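Local atomic coordinates of Di-haem cytochrome c peroxidase family protein (Burkholderia thailandensis E264, PDB entry 6NX0), a protein that carries two covalently bound c-type haems and probably acts as a peroxidase that transfers electrons, as in the dihaem cytochrome c peroxidase family. Residues Gly80-Ala85 and Val169-Phe174. Residues are numbered along the deposited sequence; the frame is centred on the assembly and turned at random.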
loop_
_atom_site.group_PDB
_atom_site.type_symbol
_atom_site.label_atom_id
_atom_site.label_comp_id
_atom_site.label_asym_id
_atom_site.label_seq_id
_atom_site.Cartn_x
_atom_site.Cartn_y
_atom_site.Cartn_z
ATOM N N GLY A 80 -21.564 9.624 1.842
ATOM C CA GLY A 80 -21.878 8.310 1.326
ATOM C C GLY A 80 -20.893 7.203 1.620
ATOM O O GLY A 80 -20.806 6.254 0.835
ATOM N N THR A 81 -20.168 7.267 2.728
ATOM C CA THR A 81 -19.337 6.132 3.127
ATOM C C THR A 81 -20.167 5.170 3.973
ATOM O O THR A 81 -20.623 5.554 5.058
ATOM C CB THR A 81 -18.120 6.596 3.899
ATOM O OG1 THR A 81 -17.350 7.468 3.059
ATOM C CG2 THR A 81 -17.250 5.387 4.337
ATOM N N PRO A 82 -20.375 3.927 3.543
ATOM C CA PRO A 82 -21.266 3.045 4.299
ATOM C C PRO A 82 -20.619 2.526 5.571
ATOM O O PRO A 82 -19.433 2.175 5.602
ATOM C CB PRO A 82 -21.552 1.903 3.311
ATOM C CG PRO A 82 -20.381 1.860 2.415
ATOM C CD PRO A 82 -19.877 3.288 2.311
ATOM N N GLN A 83 -21.404 2.492 6.640
ATOM C CA GLN A 83 -21.061 1.726 7.818
ATOM C C GLN A 83 -21.758 0.376 7.700
ATOM O O GLN A 83 -22.944 0.318 7.360
ATOM C CB GLN A 83 -21.480 2.428 9.109
ATOM C CG GLN A 83 -21.108 1.638 10.350
ATOM C CD GLN A 83 -21.514 2.316 11.635
ATOM O OE1 GLN A 83 -21.874 3.499 11.638
ATOM N NE2 GLN A 83 -21.458 1.576 12.738
ATOM N N VAL A 84 -21.016 -0.699 7.936
ATOM C CA VAL A 84 -21.556 -2.036 7.738
ATOM C C VAL A 84 -21.582 -2.779 9.061
ATOM O O VAL A 84 -20.869 -2.455 10.018
ATOM C CB VAL A 84 -20.768 -2.841 6.687
ATOM C CG1 VAL A 84 -20.958 -2.235 5.314
ATOM C CG2 VAL A 84 -19.296 -2.902 7.068
ATOM N N ALA A 85 -22.410 -3.831 9.086
ATOM C CA ALA A 85 -22.670 -4.581 10.307
ATOM C C ALA A 85 -21.639 -5.665 10.605
ATOM O O ALA A 85 -21.535 -6.092 11.759
ATOM C CB ALA A 85 -24.057 -5.219 10.219
ATOM N N VAL A 169 -8.125 -5.047 -1.473
ATOM C CA VAL A 169 -8.396 -3.784 -0.783
ATOM C C VAL A 169 -9.872 -3.448 -0.983
ATOM O O VAL A 169 -10.282 -3.176 -2.112
ATOM C CB VAL A 169 -7.503 -2.642 -1.287
ATOM C CG1 VAL A 169 -7.860 -1.368 -0.510
ATOM C CG2 VAL A 169 -6.005 -2.993 -1.154
ATOM N N PRO A 170 -10.686 -3.436 0.068
ATOM C CA PRO A 170 -12.121 -3.197 -0.114
ATOM C C PRO A 170 -12.419 -1.720 -0.348
ATOM O O PRO A 170 -11.582 -0.835 -0.161
ATOM C CB PRO A 170 -12.727 -3.690 1.193
ATOM C CG PRO A 170 -11.654 -3.555 2.198
ATOM C CD PRO A 170 -10.345 -3.707 1.473
ATOM N N ARG A 171 -13.640 -1.470 -0.808
ATOM C CA ARG A 171 -14.122 -0.100 -0.845
ATOM C C ARG A 171 -14.102 0.485 0.569
ATOM O O ARG A 171 -14.121 -0.232 1.571
ATOM C CB ARG A 171 -15.536 -0.041 -1.446
ATOM C CG ARG A 171 -15.590 -0.247 -2.976
ATOM C CD ARG A 171 -17.036 -0.058 -3.576
ATOM N NE ARG A 171 -17.722 1.057 -2.911
ATOM C CZ ARG A 171 -18.912 0.993 -2.312
ATOM N NH1 ARG A 171 -19.646 -0.118 -2.343
ATOM N NH2 ARG A 171 -19.392 2.071 -1.697
ATOM N N ARG A 172 -14.098 1.820 0.642
ATOM C CA ARG A 172 -14.112 2.492 1.931
ATOM C C ARG A 172 -15.378 2.164 2.703
ATOM O O ARG A 172 -16.471 2.150 2.139
ATOM C CB ARG A 172 -14.025 4.018 1.759
ATOM C CG ARG A 172 -12.732 4.572 1.182
ATOM C CD ARG A 172 -12.819 6.102 1.148
ATOM N NE ARG A 172 -13.784 6.554 0.152
ATOM C CZ ARG A 172 -13.501 7.145 -1.001
ATOM N NH1 ARG A 172 -12.251 7.407 -1.357
ATOM N NH2 ARG A 172 -14.491 7.510 -1.807
ATOM N N HIS A 173 -15.214 1.902 3.994
ATOM C CA HIS A 173 -16.353 1.639 4.866
ATOM C C HIS A 173 -15.947 1.825 6.316
ATOM O O HIS A 173 -14.766 1.859 6.665
ATOM C CB HIS A 173 -16.917 0.223 4.636
ATOM C CG HIS A 173 -15.970 -0.893 4.984
ATOM N ND1 HIS A 173 -14.949 -1.291 4.143
ATOM C CD2 HIS A 173 -15.911 -1.709 6.060
ATOM C CE1 HIS A 173 -14.312 -2.313 4.686
ATOM N NE2 HIS A 173 -14.874 -2.589 5.850
ATOM N N PHE A 174 -16.957 1.951 7.173
ATOM C CA PHE A 174 -16.760 1.945 8.607
ATOM C C PHE A 174 -17.345 0.672 9.205
ATOM O O PHE A 174 -18.299 0.108 8.670
ATOM C CB PHE A 174 -17.435 3.147 9.277
ATOM C CG PHE A 174 -16.701 4.446 9.097
ATOM C CD1 PHE A 174 -16.906 5.203 7.964
ATOM C CD2 PHE A 174 -15.849 4.913 10.071
ATOM C CE1 PHE A 174 -16.242 6.421 7.797
ATOM C CE2 PHE A 174 -15.172 6.137 9.896
ATOM C CZ PHE A 174 -15.388 6.868 8.767
HETATM O O HOH W 1 -16.664 6.337 0.625
#
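Phe-174 sits opposite Gln-83 and uses both backbone polar atoms to join the two segments. Its N donates to Pro-82 O (2.9 Å), and its O accepts Val-84 N (2.9 Å, 164° at the hydrogen). Bonding one residue to both neighbours of its partner is the pattern of a parallel bridge, here a single one, consistent with the short touching parts running 70° apart. Two CA-H...O contacts accompany it, His-173 CA to Pro-82 O (3.2 Å) and Gln-83 CA to Phe-174 O.

Thr-81 CG2, placed anti to the backbone N, meets the edge of the Phe-174 ring, 3.6 Å from CD1. At the other end, Val-84 CG2 lies 3.7 Å from His-173 CD2. The imidazole is fixed from its own segment: ND1 donates almost straight to Arg-171 O (2.9 Å), which lies in the ring plane. A water 2.8 Å from Thr-81 OG1 accepts from Arg-172 NE, while Trp-357 NE1 also bonds that hydroxyl and its ring packs edge-to-face with Phe-174.

Asp-196 receives a salt bridge from Arg-171 NE and a bond from Arg-172 N; Arg-172 NH1 bonds Gly-193 O, near haem-binding Arg-194. The bridge thus links strand 81-84, an edge strand of the antiparallel sheet 61-62, 71-77, 81-84, to the antiparallel pair 173-175 and 184-186.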